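PDB 5IHX: tyrosine--tRNA ligase, mitochondrial, which probably attaches L-tyrosine to its cognate tRNA in mitochondria, using ATP and releasing AMP and diphosphate. Local coordinates for residues A[38-43]-A[90-95]; A[55-60]-A[277-282]; A[106-111]-A[218-223]. All coordinates share one frame; numbering follows the deposited sequence.

Contact 1 (A[38-43]-A[90-95])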
ATOM      1  N   VAL A  38     -29.079   5.725  20.951  1.00 23.70           N
ATOM      2  CA  VAL A  38     -28.506   7.061  20.816  1.00 25.36           C
ATOM      3  C   VAL A  38     -28.988   7.981  21.935  1.00 23.47           C
ATOM      4  O   VAL A  38     -28.186   8.644  22.592  1.00 33.39           O
ATOM      5  CB  VAL A  38     -28.854   7.693  19.450  1.00 26.21           C
ATOM      6  CG1 VAL A  38     -28.386   9.147  19.383  1.00 26.73           C
ATOM      7  CG2 VAL A  38     -28.239   6.885  18.324  1.00 28.00           C
ATOM      8  N   GLU A  39     -30.303   8.035  22.125  1.00 26.05           N
ATOM      9  CA  GLU A  39     -30.894   8.852  23.180  1.00 28.59           C
ATOM     10  C   GLU A  39     -30.303   8.465  24.529  1.00 27.01           C
ATOM     11  O   GLU A  39     -30.052   9.315  25.381  1.00 34.52           O
ATOM     12  CB  GLU A  39     -32.415   8.691  23.192  1.00 30.71           C
ATOM     13  CG  GLU A  39     -33.098   9.270  21.958  1.00 36.14           C
ATOM     14  CD  GLU A  39     -34.569   8.909  21.867  1.00 37.16           C
ATOM     15  OE1 GLU A  39     -34.949   7.809  22.325  1.00 34.97           O
ATOM     16  OE2 GLU A  39     -35.347   9.721  21.322  1.00 43.47           O
ATOM     17  N   HIS A  40     -30.080   7.170  24.711  1.00 27.71           N
ATOM     18  CA  HIS A  40     -29.466   6.668  25.927  1.00 22.41           C
ATOM     19  C   HIS A  40     -28.043   7.194  26.100  1.00 23.43           C
ATOM     20  O   HIS A  40     -27.688   7.684  27.168  1.00 30.87           O
ATOM     21  CB  HIS A  40     -29.450   5.143  25.933  1.00 31.96           C
ATOM     22  CG  HIS A  40     -28.638   4.564  27.044  1.00 34.10           C
ATOM     23  ND1 HIS A  40     -29.034   4.626  28.363  1.00 31.05           N
ATOM     24  CD2 HIS A  40     -27.436   3.942  27.041  1.00 30.80           C
ATOM     25  CE1 HIS A  40     -28.119   4.051  29.122  1.00 32.93           C
ATOM     26  NE2 HIS A  40     -27.140   3.629  28.343  1.00 31.79           N
ATOM     27  N   LEU A  41     -27.235   7.101  25.047  1.00 23.39           N
ATOM     28  CA  LEU A  41     -25.846   7.555  25.110  1.00 28.51           C
ATOM     29  C   LEU A  41     -25.761   9.056  25.345  1.00 31.43           C
ATOM     30  O   LEU A  41     -24.873   9.532  26.054  1.00 27.49           O
ATOM     31  CB  LEU A  41     -25.092   7.191  23.828  1.00 32.42           C
ATOM     32  CG  LEU A  41     -24.745   5.718  23.597  1.00 29.65           C
ATOM     33  CD1 LEU A  41     -23.999   5.559  22.280  1.00 31.20           C
ATOM     34  CD2 LEU A  41     -23.921   5.146  24.743  1.00 28.48           C
ATOM     35  N   GLU A  42     -26.677   9.800  24.738  1.00 31.63           N
ATOM     36  CA  GLU A  42     -26.726  11.242  24.929  1.00 23.96           C
ATOM     37  C   GLU A  42     -26.983  11.570  26.395  1.00 30.53           C
ATOM     38  O   GLU A  42     -26.401  12.500  26.951  1.00 35.10           O
ATOM     39  CB  GLU A  42     -27.810  11.857  24.042  1.00 24.74           C
ATOM     40  CG  GLU A  42     -27.399  11.968  22.580  1.00 31.24           C
ATOM     41  CD  GLU A  42     -28.571  12.232  21.653  1.00 40.92           C
ATOM     42  OE1 GLU A  42     -28.353  12.811  20.568  1.00 44.63           O
ATOM     43  OE2 GLU A  42     -29.707  11.846  21.999  1.00 46.18           O
ATOM     44  N   GLU A  43     -27.861  10.794  27.019  1.00 25.10           N
ATOM     45  CA  GLU A  43     -28.149  10.956  28.438  1.00 27.16           C
ATOM     46  C   GLU A  43     -26.918  10.652  29.292  1.00 34.54           C
ATOM     47  O   GLU A  43     -26.721  11.264  30.343  1.00 32.49           O
ATOM     48  CB  GLU A  43     -29.323  10.066  28.848  1.00 31.73           C
ATOM     49  CG  GLU A  43     -29.866  10.363  30.236  1.00 54.82           C
ATOM     50  CD  GLU A  43     -31.126   9.577  30.557  1.00 64.26           C
ATOM     51  OE1 GLU A  43     -31.299   8.474  30.001  1.00 58.68           O
ATOM     52  OE2 GLU A  43     -31.945  10.068  31.362  1.00 74.00           O
ATOM     53  N   LEU A  90     -19.248   0.606  23.895  1.00 20.46           N
ATOM     54  CA  LEU A  90     -19.401  -0.795  23.514  1.00 26.09           C
ATOM     55  C   LEU A  90     -19.972  -1.614  24.669  1.00 23.23           C
ATOM     56  O   LEU A  90     -20.742  -2.550  24.456  1.00 21.54           O
ATOM     57  CB  LEU A  90     -18.064  -1.395  23.064  1.00 26.20           C
ATOM     58  CG  LEU A  90     -17.396  -0.823  21.810  1.00 28.87           C
ATOM     59  CD1 LEU A  90     -16.173  -1.657  21.452  1.00 30.94           C
ATOM     60  CD2 LEU A  90     -18.359  -0.747  20.632  1.00 30.21           C
ATOM     61  N   ALA A  91     -19.591  -1.257  25.892  1.00 24.04           N
ATOM     62  CA  ALA A  91     -20.122  -1.921  27.076  1.00 26.95           C
ATOM     63  C   ALA A  91     -21.635  -1.757  27.128  1.00 27.96           C
ATOM     64  O   ALA A  91     -22.369  -2.721  27.349  1.00 29.11           O
ATOM     65  CB  ALA A  91     -19.481  -1.364  28.335  1.00 23.06           C
ATOM     66  N   TRP A  92     -22.097  -0.530  26.922  1.00 23.62           N
ATOM     67  CA  TRP A  92     -23.526  -0.257  26.870  1.00 25.62           C
ATOM     68  C   TRP A  92     -24.177  -1.034  25.735  1.00 24.74           C
ATOM     69  O   TRP A  92     -25.228  -1.651  25.915  1.00 24.48           O
ATOM     70  CB  TRP A  92     -23.784   1.239  26.701  1.00 25.99           C
ATOM     71  CG  TRP A  92     -23.741   2.002  27.985  1.00 24.68           C
ATOM     72  CD1 TRP A  92     -22.887   3.013  28.313  1.00 21.03           C
ATOM     73  CD2 TRP A  92     -24.593   1.812  29.121  1.00 24.44           C
ATOM     74  NE1 TRP A  92     -23.160   3.470  29.579  1.00 25.64           N
ATOM     75  CE2 TRP A  92     -24.205   2.750  30.096  1.00 22.25           C
ATOM     76  CE3 TRP A  92     -25.654   0.946  29.403  1.00 24.65           C
ATOM     77  CZ2 TRP A  92     -24.834   2.843  31.335  1.00 25.65           C
ATOM     78  CZ3 TRP A  92     -26.279   1.040  30.633  1.00 24.06           C
ATOM     79  CH2 TRP A  92     -25.866   1.980  31.584  1.00 22.69           C
ATOM     80  N   GLY A  93     -23.553  -0.981  24.563  1.00 24.77           N
ATOM     81  CA  GLY A  93     -24.036  -1.712  23.406  1.00 24.99           C
ATOM     82  C   GLY A  93     -24.220  -3.186  23.705  1.00 25.95           C
ATOM     83  O   GLY A  93     -25.246  -3.773  23.364  1.00 26.55           O
ATOM     84  N   TYR A  94     -23.229  -3.781  24.365  1.00 26.32           N
ATOM     85  CA  TYR A  94     -23.269  -5.203  24.689  1.00 23.13           C
ATOM     86  C   TYR A  94     -24.481  -5.543  25.552  1.00 26.49           C
ATOM     87  O   TYR A  94     -25.251  -6.444  25.219  1.00 28.34           O
ATOM     88  CB  TYR A  94     -21.985  -5.629  25.405  1.00 22.40           C
ATOM     89  CG  TYR A  94     -21.963  -7.087  25.809  1.00 29.60           C
ATOM     90  CD1 TYR A  94     -22.033  -8.096  24.854  1.00 33.59           C
ATOM     91  CD2 TYR A  94     -21.872  -7.457  27.146  1.00 30.05           C
ATOM     92  CE1 TYR A  94     -22.011  -9.435  25.221  1.00 28.06           C
ATOM     93  CE2 TYR A  94     -21.850  -8.789  27.523  1.00 31.26           C
ATOM     94  CZ  TYR A  94     -21.922  -9.773  26.558  1.00 28.48           C
ATOM     95  OH  TYR A  94     -21.902 -11.097  26.932  1.00 32.11           O
ATOM     96  N   VAL A  95     -24.656  -4.822  26.656  1.00 28.64           N
ATOM     97  CA  VAL A  95     -25.750  -5.118  27.577  1.00 30.11           C
ATOM     98  C   VAL A  95     -27.099  -4.684  27.001  1.00 31.10           C
ATOM     99  O   VAL A  95     -28.149  -5.064  27.519  1.00 31.91           O
ATOM    100  CB  VAL A  95     -25.533  -4.454  28.962  1.00 28.72           C
ATOM    101  CG1 VAL A  95     -24.222  -4.932  29.575  1.00 26.32           C
ATOM    102  CG2 VAL A  95     -25.554  -2.933  28.863  1.00 28.55           C
TER
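His-40 and Trp-92 carry this meeting of two helices as a T-shaped, edge-to-face pair, with the imidazole edge pointing at the face of the indole. The imidazole and the six-membered ring of Trp-92 stand at 76° to each other, and their centroids are 4.3 Å apart. NE2 does the touching. It hovers over the centre of the indole, 3.1 Å above its plane, and its closest carbons are Trp-92 CD2 and CE3, with His-40 NE2 to Trp-92 CD2 at 3.2 Å. The neighbouring carbons of the imidazole sit on the flanks of this approach: His-40 CE1 comes within 3.8 Å of Trp-92 CZ3, while His-40 CD2 stays farther off, nearest the ring-fusion atom CD2. On the histidine, CG is anti to the backbone N (chi1 171°), which swings the ring out from its helix and across to the other one.

The receiving helix, 84-95, is the connection of a beta-alpha-beta crossover in the Rossmann-type catalytic domain. It starts just after the HIGH-like signature of class I synthetases and leads from strand 68-72 to strand 100-104. Helix 37-44, from the N-terminal part of the chain before that crossover, packs against it, with the CA atoms of Leu-41 and Trp-92 still 8.3 Å apart, so long side chains have to bridge the gap.

Leu-41 adds a lighter, apolar touch beside the ring pair. Its CD2 reaches Trp-92 CD1 at 4.3 Å, approaching the indole obliquely. Trp-92 keeps CG anti to its own carbonyl carbon (chi1 -83°), a setting that turns the broad ring toward helix 37-44. More aromatic residues extend the cluster: the ring of Phe-333 also meets Trp-92, and that of Trp-96 meets His-40. Leu-46 lies against the indole as well.

Contact 2 (A[55-60]-A[277-282]); sequences DLLHRV and IGFTTP
Leu-57 reaches from its helix toward two residues on one side of a strand, Ile-277 and Phe-279, and splits its two methyls between them. CD1 takes the isoleucine, with Leu-57 CD1 to Ile-277 CG2 at 3.7 Å. CD2 takes the phenylalanine, and Leu-57 CD2 lies 3.7 Å from Phe-279 CD1, meeting the ring at a slant. Ile-277 answers with its other branch too: its CD1 lies against the base of the leucine, 3.8 Å from Leu-57 N with Leu-57 CB close behind, and also grazes Leu-56, whose CG is 4.2 Å from Ile-277 CD1. That reach comes from an extended chain, with CG1 anti to the backbone N (chi1 -171°). Phe-279 is turned differently, its CG set between the backbone N and the carbonyl carbon (chi1 59°), and its side chain crosses that of Leu-57 at about a right angle.

Strand and helix run at 113° to each other, their axes 9.3 Å apart at closest approach. Strand 277-280 belongs to the mixed sheet of the Rossmann-type catalytic domain, where it pairs parallel with strand 235-238 and antiparallel with the short strand 50-51. Beyond it the chain runs on to the KMSKS-like loop of class I synthetases, which is not modelled here.

Backbone bonds fix the strand residues from both neighbours: Ile-277 pairs with Gln-234 and Gln-236, Gly-278 with Val-51, and Phe-279 with Gln-236 and Gly-238. Around the apolar cluster, Val-38 of helix 37-44 packs on Leu-57, while Leu-41 and Val-89 close on the Phe-279 side chain. Val-235 touches both Ile-277 and Phe-279 from the adjacent strand. Farther along the helix, Val-60 also points toward the strand and rests on Val-66 and Gln-234.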
ATOM      1  N   ASP A  55     -29.756  12.500  13.685  1.00 39.43           N
ATOM      2  CA  ASP A  55     -31.093  11.920  13.600  1.00 30.10           C
ATOM      3  C   ASP A  55     -31.071  10.603  12.838  1.00 29.64           C
ATOM      4  O   ASP A  55     -31.829   9.688  13.156  1.00 32.13           O
ATOM      5  CB  ASP A  55     -32.072  12.890  12.932  1.00 40.78           C
ATOM      6  CG  ASP A  55     -32.343  14.124  13.776  1.00 48.53           C
ATOM      7  OD1 ASP A  55     -32.237  14.036  15.018  1.00 37.59           O
ATOM      8  OD2 ASP A  55     -32.669  15.180  13.195  1.00 58.87           O
ATOM      9  N   LEU A  56     -30.201  10.502  11.839  1.00 35.08           N
ATOM     10  CA  LEU A  56     -30.064   9.256  11.096  1.00 36.41           C
ATOM     11  C   LEU A  56     -29.470   8.166  11.988  1.00 32.56           C
ATOM     12  O   LEU A  56     -29.920   7.024  11.957  1.00 32.08           O
ATOM     13  CB  LEU A  56     -29.197   9.453   9.852  1.00 35.33           C
ATOM     14  CG  LEU A  56     -28.924   8.188   9.034  1.00 34.02           C
ATOM     15  CD1 LEU A  56     -30.225   7.499   8.640  1.00 38.08           C
ATOM     16  CD2 LEU A  56     -28.095   8.512   7.802  1.00 34.22           C
ATOM     17  N   LEU A  57     -28.468   8.530  12.783  1.00 27.80           N
ATOM     18  CA  LEU A  57     -27.855   7.594  13.722  1.00 25.66           C
ATOM     19  C   LEU A  57     -28.916   7.047  14.664  1.00 25.27           C
ATOM     20  O   LEU A  57     -29.000   5.841  14.898  1.00 29.92           O
ATOM     21  CB  LEU A  57     -26.739   8.274  14.518  1.00 26.24           C
ATOM     22  CG  LEU A  57     -25.901   7.364  15.422  1.00 28.50           C
ATOM     23  CD1 LEU A  57     -25.033   6.422  14.607  1.00 30.04           C
ATOM     24  CD2 LEU A  57     -25.051   8.192  16.371  1.00 29.89           C
ATOM     25  N   HIS A  58     -29.725   7.952  15.202  1.00 32.02           N
ATOM     26  CA  HIS A  58     -30.862   7.580  16.034  1.00 29.69           C
ATOM     27  C   HIS A  58     -31.809   6.627  15.308  1.00 29.21           C
ATOM     28  O   HIS A  58     -32.237   5.623  15.882  1.00 33.94           O
ATOM     29  CB  HIS A  58     -31.599   8.838  16.503  1.00 35.46           C
ATOM     30  CG  HIS A  58     -32.937   8.568  17.112  1.00 37.31           C
ATOM     31  ND1 HIS A  58     -33.093   8.156  18.418  1.00 30.57           N
ATOM     32  CD2 HIS A  58     -34.188   8.697  16.607  1.00 33.01           C
ATOM     33  CE1 HIS A  58     -34.381   8.011  18.681  1.00 29.81           C
ATOM     34  NE2 HIS A  58     -35.064   8.337  17.598  1.00 29.83           N
ATOM     35  N   ARG A  59     -32.144   6.932  14.057  1.00 32.83           N
ATOM     36  CA  ARG A  59     -33.055   6.070  13.306  1.00 33.91           C
ATOM     37  C   ARG A  59     -32.443   4.689  13.072  1.00 30.22           C
ATOM     38  O   ARG A  59     -33.132   3.676  13.175  1.00 32.12           O
ATOM     39  CB  ARG A  59     -33.437   6.679  11.954  1.00 44.34           C
ATOM     40  CG  ARG A  59     -34.637   7.614  12.003  1.00 55.14           C
ATOM     41  CD  ARG A  59     -35.306   7.751  10.639  1.00 66.41           C
ATOM     42  NE  ARG A  59     -34.474   8.411   9.633  1.00 69.32           N
ATOM     43  CZ  ARG A  59     -34.388   8.024   8.359  1.00 70.73           C
ATOM     44  NH1 ARG A  59     -35.083   6.980   7.915  1.00 60.78           N
ATOM     45  NH2 ARG A  59     -33.605   8.685   7.518  1.00 79.74           N
ATOM     46  N   VAL A  60     -31.154   4.654  12.745  1.00 30.29           N
ATOM     47  CA  VAL A  60     -30.471   3.387  12.488  1.00 33.87           C
ATOM     48  C   VAL A  60     -30.563   2.457  13.695  1.00 27.43           C
ATOM     49  O   VAL A  60     -30.925   1.288  13.560  1.00 33.21           O
ATOM     50  CB  VAL A  60     -28.980   3.611  12.120  1.00 39.74           C
ATOM     51  CG1 VAL A  60     -28.194   2.297  12.171  1.00 38.32           C
ATOM     52  CG2 VAL A  60     -28.856   4.233  10.741  1.00 36.96           C
ATOM     53  N   ILE A 277     -21.969   4.700   9.310  1.00 28.64           N
ATOM     54  CA  ILE A 277     -22.083   5.944  10.048  1.00 22.18           C
ATOM     55  C   ILE A 277     -21.300   5.771  11.342  1.00 29.08           C
ATOM     56  O   ILE A 277     -21.012   4.649  11.742  1.00 32.61           O
ATOM     57  CB  ILE A 277     -23.563   6.299  10.320  1.00 26.83           C
ATOM     58  CG1 ILE A 277     -23.695   7.711  10.896  1.00 26.71           C
ATOM     59  CG2 ILE A 277     -24.221   5.240  11.213  1.00 28.67           C
ATOM     60  CD1 ILE A 277     -25.122   8.225  10.905  1.00 26.03           C
ATOM     61  N   GLY A 278     -20.920   6.867  11.983  1.00 30.95           N
ATOM     62  CA  GLY A 278     -20.147   6.771  13.205  1.00 37.02           C
ATOM     63  C   GLY A 278     -20.277   7.991  14.087  1.00 33.11           C
ATOM     64  O   GLY A 278     -20.959   8.955  13.740  1.00 32.75           O
ATOM     65  N   PHE A 279     -19.623   7.941  15.242  1.00 30.75           N
ATOM     66  CA  PHE A 279     -19.606   9.078  16.147  1.00 27.16           C
ATOM     67  C   PHE A 279     -18.400   9.001  17.063  1.00 26.14           C
ATOM     68  O   PHE A 279     -17.739   7.964  17.147  1.00 26.43           O
ATOM     69  CB  PHE A 279     -20.901   9.143  16.963  1.00 24.55           C
ATOM     70  CG  PHE A 279     -21.163   7.925  17.802  1.00 24.52           C
ATOM     71  CD1 PHE A 279     -21.706   6.782  17.242  1.00 25.17           C
ATOM     72  CD2 PHE A 279     -20.898   7.937  19.163  1.00 28.87           C
ATOM     73  CE1 PHE A 279     -21.960   5.667  18.020  1.00 33.43           C
ATOM     74  CE2 PHE A 279     -21.149   6.827  19.943  1.00 30.33           C
ATOM     75  CZ  PHE A 279     -21.684   5.690  19.371  1.00 27.41           C
ATOM     76  N   THR A 280     -18.108  10.112  17.730  1.00 34.70           N
ATOM     77  CA  THR A 280     -16.959  10.195  18.618  1.00 35.99           C
ATOM     78  C   THR A 280     -17.387  10.392  20.065  1.00 31.59           C
ATOM     79  O   THR A 280     -18.511  10.818  20.341  1.00 26.43           O
ATOM     80  CB  THR A 280     -16.030  11.353  18.222  1.00 40.50           C
ATOM     81  OG1 THR A 280     -16.746  12.592  18.309  1.00 36.96           O
ATOM     82  CG2 THR A 280     -15.509  11.162  16.806  1.00 36.98           C
ATOM     83  N   THR A 281     -16.474  10.084  20.979  1.00 28.55           N
ATOM     84  CA  THR A 281     -16.690  10.297  22.404  1.00 28.01           C
ATOM     85  C   THR A 281     -15.912  11.544  22.825  1.00 34.11           C
ATOM     86  O   THR A 281     -14.920  11.894  22.185  1.00 36.40           O
ATOM     87  CB  THR A 281     -16.243   9.071  23.229  1.00 27.13           C
ATOM     88  OG1 THR A 281     -14.884   8.747  22.913  1.00 34.85           O
ATOM     89  CG2 THR A 281     -17.122   7.867  22.918  1.00 29.58           C
ATOM     90  N   PRO A 282     -16.358  12.223  23.897  1.00 34.77           N
ATOM     91  CA  PRO A 282     -15.750  13.496  24.313  1.00 35.20           C
ATOM     92  C   PRO A 282     -14.289  13.397  24.756  1.00 41.87           C
ATOM     93  O   PRO A 282     -13.822  12.325  25.144  1.00 33.49           O
ATOM     94  CB  PRO A 282     -16.633  13.942  25.486  1.00 34.20           C
ATOM     95  CG  PRO A 282     -17.335  12.717  25.945  1.00 40.79           C
ATOM     96  CD  PRO A 282     -17.522  11.874  24.731  1.00 34.31           C
TER

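Contact 3 (A[106-111]-A[218-223]); sequences GATSRV and PLMQAW. With TYR (tyrosine), chain C.
The short, weakly bonded helix around 108-111 faces helix 212-229 where the CA atoms of Thr-108 and Met-220 come within 7.1 Å, beside the bound tyrosine. Met-220 is the main filler: its chain bends at the thioether (chi3 72°), bringing CE to 3.8 Å from Thr-108 CG2, while its SD rests 3.8 Å from Val-111 CG2. Thr-108 and Met-220 run alongside each other head to tail, so the threonine methyl touches both ends of the methionine, CB as well as CE. The threonine is two-sided, giving its methyl to Met-220 and its OG1 to Asn-169 and Asp-73, which both hydrogen-bond it. Within the turn, Ser-109 OG donates to Gly-106 O at 2.8 Å from above the carbonyl plane.

One residue along, Gln-221 turns to the substrate. Its OE1 accepts a hydrogen bond from the tyrosine N at 2.9 Å. The amide lies nearly flat over one face of the substrate ring, tilted about 23°, with NE2 out toward the CE1 rim. Gln-236 OE1 takes a bond from NE2, which helps fix which way round the amide sits. Leu-182 of the second subunit packs on Met-220. The apolar contact of Met-220 thus adjoins the polar grip of Gln-221 on the substrate; Tyr-69, Asp-113, Tyr-217 and Asp-224 complete that site with further hydrogen bonds, and the amide oxygen is consistent with a charged amino group.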
ATOM      1  N   GLY A 106      -3.321  -4.658  15.492  1.00 29.93           N
ATOM      2  CA  GLY A 106      -1.995  -5.248  15.490  1.00 33.15           C
ATOM      3  C   GLY A 106      -1.185  -4.827  14.278  1.00 46.73           C
ATOM      4  O   GLY A 106       0.006  -4.534  14.389  1.00 51.31           O
ATOM      5  N   ALA A 107      -1.833  -4.796  13.117  1.00 43.82           N
ATOM      6  CA  ALA A 107      -1.168  -4.411  11.876  1.00 45.74           C
ATOM      7  C   ALA A 107      -1.025  -2.894  11.779  1.00 42.86           C
ATOM      8  O   ALA A 107       0.059  -2.380  11.507  1.00 47.92           O
ATOM      9  CB  ALA A 107      -1.931  -4.942  10.679  1.00 43.33           C
ATOM     10  N   THR A 108      -2.126  -2.180  12.002  1.00 45.68           N
ATOM     11  CA  THR A 108      -2.145  -0.733  11.819  1.00 51.90           C
ATOM     12  C   THR A 108      -1.263  -0.012  12.834  1.00 57.32           C
ATOM     13  O   THR A 108      -0.919   1.155  12.646  1.00 55.30           O
ATOM     14  CB  THR A 108      -3.578  -0.176  11.929  1.00 51.20           C
ATOM     15  OG1 THR A 108      -4.221  -0.731  13.082  1.00 42.89           O
ATOM     16  CG2 THR A 108      -4.388  -0.522  10.689  1.00 58.30           C
ATOM     17  N   SER A 109      -0.894  -0.708  13.904  1.00 52.73           N
ATOM     18  CA  SER A 109       0.008  -0.144  14.902  1.00 54.49           C
ATOM     19  C   SER A 109       1.437  -0.079  14.369  1.00 50.88           C
ATOM     20  O   SER A 109       2.232   0.750  14.809  1.00 52.30           O
ATOM     21  CB  SER A 109      -0.042  -0.958  16.196  1.00 50.79           C
ATOM     22  OG  SER A 109       0.404  -2.287  15.988  1.00 61.95           O
ATOM     23  N   ARG A 110       1.757  -0.959  13.426  1.00 42.42           N
ATOM     24  CA  ARG A 110       3.070  -0.948  12.787  1.00 50.07           C
ATOM     25  C   ARG A 110       3.270   0.354  12.018  1.00 53.45           C
ATOM     26  O   ARG A 110       4.353   0.938  12.039  1.00 55.00           O
ATOM     27  CB  ARG A 110       3.229  -2.144  11.845  1.00 60.33           C
ATOM     28  CG  ARG A 110       3.131  -3.502  12.524  1.00 66.84           C
ATOM     29  CD  ARG A 110       3.344  -4.627  11.523  1.00 69.29           C
ATOM     30  NE  ARG A 110       3.170  -5.949  12.119  1.00 68.20           N
ATOM     31  CZ  ARG A 110       3.284  -7.090  11.448  1.00 67.72           C
ATOM     32  N   VAL A 111       2.216   0.804  11.343  1.00 50.14           N
ATOM     33  CA  VAL A 111       2.252   2.058  10.594  1.00 48.15           C
ATOM     34  C   VAL A 111       2.201   3.255  11.540  1.00 58.32           C
ATOM     35  O   VAL A 111       3.075   4.123  11.504  1.00 60.42           O
ATOM     36  CB  VAL A 111       1.079   2.142   9.592  1.00 51.75           C
ATOM     37  CG1 VAL A 111       1.042   3.504   8.901  1.00 57.81           C
ATOM     38  CG2 VAL A 111       1.185   1.029   8.563  1.00 53.91           C
ATOM     39  N   PRO A 218      -5.310   6.125   6.839  1.00 28.69           N
ATOM     40  CA  PRO A 218      -6.772   6.240   6.735  1.00 36.36           C
ATOM     41  C   PRO A 218      -7.410   5.140   5.882  1.00 35.58           C
ATOM     42  O   PRO A 218      -8.510   4.685   6.199  1.00 33.50           O
ATOM     43  CB  PRO A 218      -6.980   7.609   6.083  1.00 38.60           C
ATOM     44  CG  PRO A 218      -5.754   8.375   6.358  1.00 38.30           C
ATOM     45  CD  PRO A 218      -4.631   7.406   6.564  1.00 32.73           C
ATOM     46  N   LEU A 219      -6.734   4.727   4.814  1.00 34.40           N
ATOM     47  CA  LEU A 219      -7.272   3.693   3.937  1.00 35.02           C
ATOM     48  C   LEU A 219      -7.273   2.337   4.639  1.00 30.08           C
ATOM     49  O   LEU A 219      -8.153   1.508   4.403  1.00 39.10           O
ATOM     50  CB  LEU A 219      -6.475   3.612   2.629  1.00 32.11           C
ATOM     51  CG  LEU A 219      -6.791   4.676   1.572  1.00 35.72           C
ATOM     52  CD1 LEU A 219      -6.211   6.031   1.951  1.00 44.06           C
ATOM     53  CD2 LEU A 219      -6.292   4.240   0.198  1.00 38.52           C
ATOM     54  N   MET A 220      -6.289   2.110   5.503  1.00 30.79           N
ATOM     55  CA  MET A 220      -6.240   0.869   6.270  1.00 33.52           C
ATOM     56  C   MET A 220      -7.376   0.810   7.288  1.00 26.51           C
ATOM     57  O   MET A 220      -8.032  -0.222   7.439  1.00 32.68           O
ATOM     58  CB  MET A 220      -4.895   0.724   6.983  1.00 29.23           C
ATOM     59  CG  MET A 220      -3.714   0.539   6.048  1.00 38.55           C
ATOM     60  SD  MET A 220      -2.159   0.311   6.932  1.00 42.55           S
ATOM     61  CE  MET A 220      -2.372  -1.340   7.600  1.00 46.21           C
ATOM     62  N   GLN A 221      -7.610   1.918   7.983  1.00 30.46           N
ATOM     63  CA  GLN A 221      -8.718   1.995   8.931  1.00 35.39           C
ATOM     64  C   GLN A 221     -10.046   1.807   8.204  1.00 33.65           C
ATOM     65  O   GLN A 221     -10.959   1.155   8.713  1.00 30.53           O
ATOM     66  CB  GLN A 221      -8.703   3.323   9.687  1.00 42.86           C
ATOM     67  CG  GLN A 221      -9.768   3.403  10.781  1.00 54.14           C
ATOM     68  CD  GLN A 221      -9.397   4.335  11.925  1.00 56.53           C
ATOM     69  OE1 GLN A 221      -8.226   4.659  12.131  1.00 45.84           O
ATOM     70  NE2 GLN A 221     -10.400   4.766  12.680  1.00 52.66           N
ATOM     71  N   ALA A 222     -10.150   2.390   7.015  1.00 28.15           N
ATOM     72  CA  ALA A 222     -11.356   2.260   6.208  1.00 24.31           C
ATOM     73  C   ALA A 222     -11.566   0.807   5.813  1.00 26.14           C
ATOM     74  O   ALA A 222     -12.685   0.296   5.856  1.00 34.35           O
ATOM     75  CB  ALA A 222     -11.267   3.134   4.973  1.00 34.32           C
ATOM     76  N   TRP A 223     -10.483   0.144   5.424  1.00 28.00           N
ATOM     77  CA  TRP A 223     -10.552  -1.253   5.023  1.00 27.24           C
ATOM     78  C   TRP A 223     -10.945  -2.129   6.216  1.00 29.96           C
ATOM     79  O   TRP A 223     -11.732  -3.064   6.067  1.00 30.25           O
ATOM     80  CB  TRP A 223      -9.217  -1.709   4.424  1.00 29.60           C
ATOM     81  CG  TRP A 223      -9.306  -3.016   3.696  1.00 30.91           C
ATOM     82  CD1 TRP A 223      -8.968  -4.249   4.173  1.00 35.90           C
ATOM     83  CD2 TRP A 223      -9.774  -3.218   2.358  1.00 34.29           C
ATOM     84  NE1 TRP A 223      -9.192  -5.206   3.211  1.00 32.29           N
ATOM     85  CE2 TRP A 223      -9.690  -4.599   2.089  1.00 35.11           C
ATOM     86  CE3 TRP A 223     -10.256  -2.365   1.360  1.00 36.49           C
ATOM     87  CZ2 TRP A 223     -10.067  -5.146   0.862  1.00 33.43           C
ATOM     88  CZ3 TRP A 223     -10.633  -2.909   0.145  1.00 36.73           C
ATOM     89  CH2 TRP A 223     -10.535  -4.286  -0.093  1.00 33.91           C
TER
HETATM   90  N   TYR C 501      -6.711   4.645  14.609  1.00 56.37           N
HETATM   91  CA  TYR C 501      -7.283   4.457  15.974  1.00 53.00           C
HETATM   92  C   TYR C 501      -6.409   5.129  17.027  1.00 64.03           C
HETATM   93  O   TYR C 501      -6.886   5.534  18.088  1.00 65.23           O
HETATM   94  CB  TYR C 501      -7.433   2.968  16.290  1.00 42.72           C
HETATM   95  CG  TYR C 501      -8.132   2.191  15.203  1.00 46.65           C
HETATM   96  CD1 TYR C 501      -9.470   2.424  14.908  1.00 37.83           C
HETATM   97  CD2 TYR C 501      -7.457   1.226  14.467  1.00 41.38           C
HETATM   98  CE1 TYR C 501     -10.115   1.718  13.917  1.00 42.87           C
HETATM   99  CE2 TYR C 501      -8.092   0.515  13.472  1.00 40.14           C
HETATM  100  CZ  TYR C 501      -9.422   0.764  13.202  1.00 45.09           C
HETATM  101  OH  TYR C 501     -10.061   0.059  12.211  1.00 52.22           O
HETATM  102  OXT TYR C 501      -5.201   5.278  16.839  1.00 60.43           O

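In the fold
All three contacts are buried, but they differ in neighbours. Contacts 1 and 2 touch, with centres 11 Å apart: Glu-39 packs on His-58 where they meet, and helices 37-44, 54-63 and 84-95 pack together as one cluster against the sheet. Contact 1 is a ring pair between helices, contact 2 apolar packing of helix on strand, with one aromatic ring. Contact 3 lies across the chain's centre from contact 1, their centres about 26 Å apart, and about 23 Å from contact 2. It alone borders the substrate and the second subunit; its segments meet through apolar atoms, while hydrogen bonds go to the substrate and to residues outside them. Along the chain it is nested inside the loop closed by contact 2.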